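Amidohydrolase (Thermotoga maritima, PDB 3OOQ) is an amidohydrolase-family enzyme that probably hydrolyses amide-type bonds, possibly those of allantoin. Local coordinates at residues F[286-291]-F[319-324]; F[327-332]-F[365-370]. All coordinates share one frame; numbering follows the deposited sequence.

Contact 1 and contact 2 follow one another along the chain, and their centres lie about 13 Å apart on the same side of the chain's centre, about 18 and 20 Å from it. Leu332 joins them: within contact 2 it packs on Phe369, while its CD2 approaches Ala322 CB of contact 1 to 3.7 Å and its CD1 lies 3.5 Å from Met323 CG. Phe369 in turn also rests on Ala319 and Ala320, and 319-324, one side of contact 1, thus packs against both segments of contact 2. The two regions also meet between subunits, where Arg324 of one chain donates hydrogen bonds to the carbonyls of Pro368 and Asp370 of the second subunit, and the reverse pairing occurs as well.

Contact 1 (F[286-291]-F[319-324])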
ATOM      1  N   LEU F 286      11.184 -36.843  -0.226  1.00 24.24           N
ATOM      2  CA  LEU F 286      10.049 -37.661  -0.670  1.00 24.86           C
ATOM      3  C   LEU F 286      10.559 -38.795  -1.554  1.00 24.05           C
ATOM      4  O   LEU F 286      11.399 -38.582  -2.417  1.00 22.94           O
ATOM      5  CB  LEU F 286       9.012 -36.798  -1.423  1.00 26.11           C
ATOM      6  CG  LEU F 286       7.775 -37.375  -2.124  1.00 18.94           C
ATOM      7  CD1 LEU F 286       6.765 -36.261  -2.355  1.00 27.71           C
ATOM      8  CD2 LEU F 286       8.123 -37.914  -3.469  1.00 27.74           C
ATOM      9  N   THR F 287      10.061 -40.003  -1.312  1.00 24.93           N
ATOM     10  CA  THR F 287      10.413 -41.168  -2.122  1.00 25.90           C
ATOM     11  C   THR F 287       9.249 -42.147  -2.172  1.00 26.85           C
ATOM     12  O   THR F 287       8.539 -42.363  -1.172  1.00 25.36           O
ATOM     13  CB  THR F 287      11.706 -41.885  -1.637  1.00 26.37           C
ATOM     14  OG1 THR F 287      11.859 -43.123  -2.356  1.00 23.46           O
ATOM     15  CG2 THR F 287      11.654 -42.173  -0.122  1.00 22.62           C
HETATM   16  N   MSE F 288       9.050 -42.728  -3.347  1.00 28.94           N
HETATM   17  CA  MSE F 288       8.033 -43.744  -3.518  1.00 32.02           C
HETATM   18  C   MSE F 288       8.371 -45.036  -2.762  1.00 29.74           C
HETATM   19  O   MSE F 288       7.494 -45.870  -2.513  1.00 28.78           O
HETATM   20  CB  MSE F 288       7.834 -44.032  -4.990  1.00 37.50           C
HETATM   21  CG  MSE F 288       6.448 -44.485  -5.273  1.00 46.60           C
HETATM   22 SE   MSE F 288       5.915 -43.699  -6.919  1.00 47.14          SE
HETATM   23  CE  MSE F 288       4.016 -43.614  -6.575  1.00 46.66           C
ATOM     24  N   GLU F 289       9.644 -45.173  -2.393  1.00 28.77           N
ATOM     25  CA  GLU F 289      10.115 -46.272  -1.553  1.00 28.82           C
ATOM     26  C   GLU F 289       9.500 -46.303  -0.163  1.00 27.91           C
ATOM     27  O   GLU F 289       9.581 -47.320   0.535  1.00 28.35           O
ATOM     28  CB  GLU F 289      11.626 -46.194  -1.410  1.00 29.78           C
ATOM     29  CG  GLU F 289      12.376 -46.469  -2.697  1.00 44.93           C
ATOM     30  CD  GLU F 289      13.842 -46.713  -2.446  1.00 31.49           C
ATOM     31  OE1 GLU F 289      14.397 -46.116  -1.501  1.00 45.50           O
ATOM     32  OE2 GLU F 289      14.438 -47.509  -3.188  1.00 45.84           O
ATOM     33  N   THR F 290       8.896 -45.190   0.240  1.00 26.92           N
ATOM     34  CA  THR F 290       8.265 -45.079   1.544  1.00 26.16           C
ATOM     35  C   THR F 290       7.140 -46.119   1.742  1.00 24.45           C
ATOM     36  O   THR F 290       6.944 -46.634   2.845  1.00 23.50           O
ATOM     37  CB  THR F 290       7.771 -43.617   1.814  1.00 26.12           C
ATOM     38  OG1 THR F 290       7.679 -43.398   3.221  1.00 45.48           O
ATOM     39  CG2 THR F 290       6.410 -43.349   1.191  1.00 44.38           C
ATOM     40  N   ILE F 291       6.420 -46.442   0.669  1.00 22.98           N
ATOM     41  CA  ILE F 291       5.370 -47.443   0.756  1.00 23.10           C
ATOM     42  C   ILE F 291       5.965 -48.755   1.312  1.00 23.71           C
ATOM     43  O   ILE F 291       5.572 -49.222   2.384  1.00 23.06           O
ATOM     44  CB  ILE F 291       4.653 -47.642  -0.598  1.00 23.59           C
ATOM     45  CG1 ILE F 291       3.792 -46.399  -0.935  1.00 22.88           C
ATOM     46  CG2 ILE F 291       3.804 -48.934  -0.586  1.00 23.26           C
ATOM     47  CD1 ILE F 291       3.299 -46.347  -2.369  1.00 23.01           C
ATOM     48  N   ALA F 319      -0.475 -45.795  -7.750  1.00 21.91           N
ATOM     49  CA  ALA F 319      -0.225 -47.071  -7.057  1.00 22.10           C
ATOM     50  C   ALA F 319       0.655 -47.982  -7.901  1.00 22.35           C
ATOM     51  O   ALA F 319       1.722 -48.393  -7.448  1.00 22.55           O
ATOM     52  CB  ALA F 319      -1.522 -47.754  -6.689  1.00 21.52           C
ATOM     53  N   ALA F 320       0.236 -48.253  -9.140  1.00 22.57           N
ATOM     54  CA  ALA F 320       1.008 -49.106 -10.062  1.00 22.66           C
ATOM     55  C   ALA F 320       2.475 -48.709 -10.156  1.00 22.88           C
ATOM     56  O   ALA F 320       3.356 -49.555 -10.085  1.00 22.71           O
ATOM     57  CB  ALA F 320       0.375 -49.120 -11.426  1.00 22.63           C
ATOM     58  N   THR F 321       2.735 -47.410 -10.285  1.00 23.80           N
ATOM     59  CA  THR F 321       4.097 -46.878 -10.408  1.00 23.45           C
ATOM     60  C   THR F 321       4.960 -47.247  -9.200  1.00 23.37           C
ATOM     61  O   THR F 321       6.185 -47.405  -9.316  1.00 22.64           O
ATOM     62  CB  THR F 321       4.071 -45.347 -10.603  1.00 23.06           C
ATOM     63  OG1 THR F 321       3.429 -45.053 -11.847  1.00 22.63           O
ATOM     64  CG2 THR F 321       5.480 -44.737 -10.606  1.00 21.57           C
ATOM     65  N   ALA F 322       4.326 -47.417  -8.045  1.00 23.93           N
ATOM     66  CA  ALA F 322       5.093 -47.769  -6.854  1.00 24.52           C
ATOM     67  C   ALA F 322       5.762 -49.137  -6.985  1.00 26.25           C
ATOM     68  O   ALA F 322       6.749 -49.405  -6.299  1.00 26.67           O
ATOM     69  CB  ALA F 322       4.254 -47.665  -5.599  1.00 23.50           C
HETATM   70  N   MSE F 323       5.264 -49.978  -7.895  1.00 27.29           N
HETATM   71  CA  MSE F 323       5.926 -51.263  -8.212  1.00 28.53           C
HETATM   72  C   MSE F 323       7.335 -51.084  -8.772  1.00 27.96           C
HETATM   73  O   MSE F 323       8.124 -52.019  -8.759  1.00 27.82           O
HETATM   74  CB  MSE F 323       5.085 -52.132  -9.154  1.00 30.18           C
HETATM   75  CG  MSE F 323       3.761 -52.556  -8.557  1.00 28.05           C
HETATM   76 SE   MSE F 323       2.736 -53.868  -9.593  1.00 34.79          SE
HETATM   77  CE  MSE F 323       2.416 -52.857 -11.244  1.00 28.15           C
ATOM     78  N   ARG F 324       7.659 -49.880  -9.235  1.00 27.70           N
ATOM     79  CA  ARG F 324       9.048 -49.557  -9.595  1.00 28.17           C
ATOM     80  C   ARG F 324       9.925 -49.241  -8.396  1.00 27.87           C
ATOM     81  O   ARG F 324      11.123 -49.005  -8.571  1.00 27.36           O
ATOM     82  CB  ARG F 324       9.132 -48.352 -10.545  1.00 28.46           C
ATOM     83  CG  ARG F 324       8.282 -48.480 -11.751  1.00 31.71           C
ATOM     84  CD  ARG F 324       8.675 -47.513 -12.839  1.00 29.07           C
ATOM     85  NE  ARG F 324       8.211 -48.070 -14.102  1.00 30.93           N
ATOM     86  CZ  ARG F 324       8.148 -47.419 -15.257  1.00 30.42           C
ATOM     87  NH1 ARG F 324       8.509 -46.135 -15.348  1.00 29.31           N
ATOM     88  NH2 ARG F 324       7.711 -48.074 -16.319  1.00 30.60           N
TER
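Thr321 of helix 315-321 turns its methyl CG2 to the selenium of selenomethionine Met288, 3.9 Å from SE, and the two side chains cross at about a right angle. Its hydroxyl OG1 is occupied within its own helix by the carbonyl of Val317. Ala322 follows and, of 319-324, gives the most surface to the contact. Its CB touches two side chains of 286-291, Ile291 CD1 at 3.6 Å and Met288 CG at 3.9 Å. The Met288 chain leaves with CG roughly opposite the backbone N (chi1 -151°) and bends at the next bond, which brings the terminal CE to 4.1 Å from Ala322 N. Both segments belong to the amidohydrolase part of the chain, a family whose fold is of TIM-barrel type, and here 286-291, on helix 290-297, packs against 319-324, on helix 315-321, with no hydrogen bond between the two segments. The former includes a type I turn from Thr287 to Thr290, in which Thr287 OG1 accepts a capping bond from Glu289 N at 3.0 Å. Leu332 of helix 329-334 also touches Ile291, while Tyr325 touches Met288. Farther on, the guanidinium of Arg324 leads away to the second subunit, bonding Thr316 OG1 of that chain.

Contact 2 (F[327-332]-F[365-370]); sequences AKEEDL and SGHPFD
The imidazole of His367 is held at its edge through both nitrogens, NE2 by the carboxylate of Glu329 and ND1 by the backbone of its own segment. The phenyl ring of Phe369 has the carbonyl O of Glu329 at its edge, 3.9 Å from CE2. His367 to Asp370 form a type I beta turn in the loop between strands 361-364 and 375-380, and the contact joins this turn to the first turn of helix 329-334 through a His-carboxylate hydrogen bond. In it His367 NE2 donates to Glu329 OE2 at 2.7 Å with an N-H...O angle of 151°. The donor stands almost directly above the carboxylate plane, the oxygen lies slightly off the imidazole plane, and the two planes are turned 79° apart. Glu329 reaches this position because its CG lies opposite the backbone N (chi1 173°) and the chain stays extended beyond it. The 3.0 Å bond from Phe369 N to His367 ND1, in the ring plane, and the bond at NE2 together restrain the rotation of the imidazole. An alanine in place of His367 is likely to leave Glu329 without its hydrogen-bond donor across the contact and Phe369 N without its acceptor. Phe15, from the N-terminal part of the chain, meets the imidazole nearly at right angles and also touches Glu329. Beside the hydrogen-bonded pair, Leu332 CB approaches the phenyl ring obliquely, 3.8 Å from Phe369 CE2, and Glu329 CG lies 4.0 Å from Phe369 CD2.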
ATOM      1  N   ALA F 327       7.399 -51.941  -4.081  1.00 26.92           N
ATOM      2  CA  ALA F 327       6.069 -52.212  -3.555  1.00 27.26           C
ATOM      3  C   ALA F 327       5.378 -53.331  -4.339  1.00 28.20           C
ATOM      4  O   ALA F 327       5.497 -53.405  -5.558  1.00 28.42           O
ATOM      5  CB  ALA F 327       5.218 -50.947  -3.578  1.00 26.81           C
ATOM      6  N   LYS F 328       4.636 -54.178  -3.633  1.00 29.06           N
ATOM      7  CA  LYS F 328       4.001 -55.340  -4.248  1.00 30.59           C
ATOM      8  C   LYS F 328       2.508 -55.135  -4.435  1.00 28.89           C
ATOM      9  O   LYS F 328       1.846 -54.516  -3.600  1.00 27.55           O
ATOM     10  CB  LYS F 328       4.267 -56.597  -3.409  1.00 33.29           C
ATOM     11  CG  LYS F 328       5.747 -56.844  -3.167  1.00 50.01           C
ATOM     12  CD  LYS F 328       5.977 -57.366  -1.750  1.00 37.52           C
ATOM     13  CE  LYS F 328       7.475 -57.394  -1.389  1.00 51.02           C
ATOM     14  NZ  LYS F 328       7.674 -57.615   0.070  1.00 38.85           N
ATOM     15  N   GLU F 329       1.990 -55.696  -5.528  1.00 28.62           N
ATOM     16  CA  GLU F 329       0.607 -55.516  -5.957  1.00 28.39           C
ATOM     17  C   GLU F 329      -0.440 -55.693  -4.849  1.00 27.76           C
ATOM     18  O   GLU F 329      -1.312 -54.840  -4.686  1.00 27.50           O
ATOM     19  CB  GLU F 329       0.300 -56.468  -7.126  1.00 29.35           C
ATOM     20  CG  GLU F 329      -1.160 -56.471  -7.531  1.00 27.14           C
ATOM     21  CD  GLU F 329      -1.539 -57.683  -8.380  1.00 30.75           C
ATOM     22  OE1 GLU F 329      -0.669 -58.178  -9.133  1.00 28.11           O
ATOM     23  OE2 GLU F 329      -2.710 -58.133  -8.293  1.00 27.30           O
ATOM     24  N   GLU F 330      -0.356 -56.811  -4.119  1.00 27.21           N
ATOM     25  CA  GLU F 330      -1.310 -57.170  -3.062  1.00 26.89           C
ATOM     26  C   GLU F 330      -1.421 -56.035  -2.036  1.00 25.68           C
ATOM     27  O   GLU F 330      -2.524 -55.640  -1.641  1.00 25.85           O
ATOM     28  CB  GLU F 330      -0.852 -58.479  -2.375  1.00 27.33           C
ATOM     29  CG  GLU F 330      -1.833 -59.119  -1.394  1.00 54.90           C
ATOM     30  CD  GLU F 330      -1.264 -60.385  -0.713  1.00 30.00           C
ATOM     31  OE1 GLU F 330      -1.525 -60.578   0.498  1.00 55.35           O
ATOM     32  OE2 GLU F 330      -0.557 -61.174  -1.385  1.00 55.64           O
ATOM     33  N   ASP F 331      -0.271 -55.519  -1.621  1.00 25.13           N
ATOM     34  CA  ASP F 331      -0.183 -54.408  -0.658  1.00 25.19           C
ATOM     35  C   ASP F 331      -0.738 -53.090  -1.224  1.00 24.24           C
ATOM     36  O   ASP F 331      -1.494 -52.352  -0.550  1.00 23.80           O
ATOM     37  CB  ASP F 331       1.283 -54.197  -0.246  1.00 25.75           C
ATOM     38  CG  ASP F 331       1.815 -55.307   0.652  1.00 36.61           C
ATOM     39  OD1 ASP F 331       1.030 -55.885   1.433  1.00 26.82           O
ATOM     40  OD2 ASP F 331       3.031 -55.590   0.588  1.00 27.16           O
ATOM     41  N   LEU F 332      -0.340 -52.793  -2.457  1.00 23.09           N
ATOM     42  CA  LEU F 332      -0.777 -51.580  -3.131  1.00 21.88           C
ATOM     43  C   LEU F 332      -2.288 -51.562  -3.328  1.00 22.20           C
ATOM     44  O   LEU F 332      -2.911 -50.495  -3.289  1.00 22.49           O
ATOM     45  CB  LEU F 332      -0.062 -51.434  -4.467  1.00 21.03           C
ATOM     46  CG  LEU F 332       1.433 -51.168  -4.356  1.00 22.64           C
ATOM     47  CD1 LEU F 332       2.117 -51.462  -5.688  1.00 21.50           C
ATOM     48  CD2 LEU F 332       1.693 -49.699  -3.921  1.00 20.64           C
ATOM     49  N   SER F 365     -11.847 -53.910 -17.234  1.00 24.83           N
ATOM     50  CA  SER F 365     -11.626 -54.684 -18.448  1.00 25.65           C
ATOM     51  C   SER F 365     -10.433 -55.628 -18.272  1.00 25.19           C
ATOM     52  O   SER F 365     -10.318 -56.625 -18.973  1.00 26.10           O
ATOM     53  CB  SER F 365     -11.386 -53.735 -19.646  1.00 25.78           C
ATOM     54  OG  SER F 365     -10.088 -53.149 -19.586  1.00 26.42           O
ATOM     55  N   GLY F 366      -9.553 -55.278 -17.339  1.00 24.66           N
ATOM     56  CA  GLY F 366      -8.328 -56.024 -17.053  1.00 24.65           C
ATOM     57  C   GLY F 366      -7.828 -55.537 -15.710  1.00 25.23           C
ATOM     58  O   GLY F 366      -8.527 -54.773 -15.025  1.00 25.64           O
ATOM     59  N   HIS F 367      -6.618 -55.942 -15.328  1.00 25.09           N
ATOM     60  CA  HIS F 367      -6.087 -55.554 -14.027  1.00 25.22           C
ATOM     61  C   HIS F 367      -5.923 -54.018 -13.946  1.00 25.18           C
ATOM     62  O   HIS F 367      -5.425 -53.408 -14.893  1.00 25.96           O
ATOM     63  CB  HIS F 367      -4.754 -56.257 -13.758  1.00 25.95           C
ATOM     64  CG  HIS F 367      -4.345 -56.216 -12.316  1.00 27.94           C
ATOM     65  ND1 HIS F 367      -3.972 -55.051 -11.677  1.00 26.11           N
ATOM     66  CD2 HIS F 367      -4.269 -57.196 -11.384  1.00 26.73           C
ATOM     67  CE1 HIS F 367      -3.689 -55.312 -10.413  1.00 27.18           C
ATOM     68  NE2 HIS F 367      -3.853 -56.609 -10.212  1.00 27.13           N
ATOM     69  N   PRO F 368      -6.338 -53.392 -12.824  1.00 24.45           N
ATOM     70  CA  PRO F 368      -6.271 -51.916 -12.699  1.00 25.27           C
ATOM     71  C   PRO F 368      -4.867 -51.326 -12.781  1.00 25.72           C
ATOM     72  O   PRO F 368      -4.716 -50.148 -13.092  1.00 25.98           O
ATOM     73  CB  PRO F 368      -6.859 -51.653 -11.307  1.00 24.90           C
ATOM     74  CG  PRO F 368      -7.786 -52.821 -11.083  1.00 31.97           C
ATOM     75  CD  PRO F 368      -7.046 -53.994 -11.683  1.00 24.05           C
ATOM     76  N   PHE F 369      -3.850 -52.130 -12.500  1.00 25.91           N
ATOM     77  CA  PHE F 369      -2.466 -51.651 -12.576  1.00 25.52           C
ATOM     78  C   PHE F 369      -1.890 -51.916 -13.957  1.00 26.80           C
ATOM     79  O   PHE F 369      -0.703 -51.706 -14.191  1.00 26.50           O
ATOM     80  CB  PHE F 369      -1.569 -52.309 -11.510  1.00 23.73           C
ATOM     81  CG  PHE F 369      -1.955 -51.995 -10.078  1.00 24.53           C
ATOM     82  CD1 PHE F 369      -2.862 -50.978  -9.777  1.00 22.26           C
ATOM     83  CD2 PHE F 369      -1.375 -52.713  -9.014  1.00 22.57           C
ATOM     84  CE1 PHE F 369      -3.213 -50.700  -8.443  1.00 24.09           C
ATOM     85  CE2 PHE F 369      -1.730 -52.445  -7.688  1.00 23.91           C
ATOM     86  CZ  PHE F 369      -2.638 -51.417  -7.405  1.00 20.96           C
ATOM     87  N   ASP F 370      -2.725 -52.427 -14.856  1.00 28.29           N
ATOM     88  CA  ASP F 370      -2.316 -52.603 -16.239  1.00 29.63           C
ATOM     89  C   ASP F 370      -2.849 -51.384 -16.948  1.00 29.33           C
ATOM     90  O   ASP F 370      -4.062 -51.128 -16.937  1.00 28.42           O
ATOM     91  CB  ASP F 370      -2.887 -53.894 -16.852  1.00 30.42           C
ATOM     92  CG  ASP F 370      -2.375 -54.162 -18.280  1.00 38.07           C
ATOM     93  OD1 ASP F 370      -2.075 -53.222 -19.047  1.00 31.05           O
ATOM     94  OD2 ASP F 370      -2.276 -55.352 -18.649  1.00 31.97           O
TER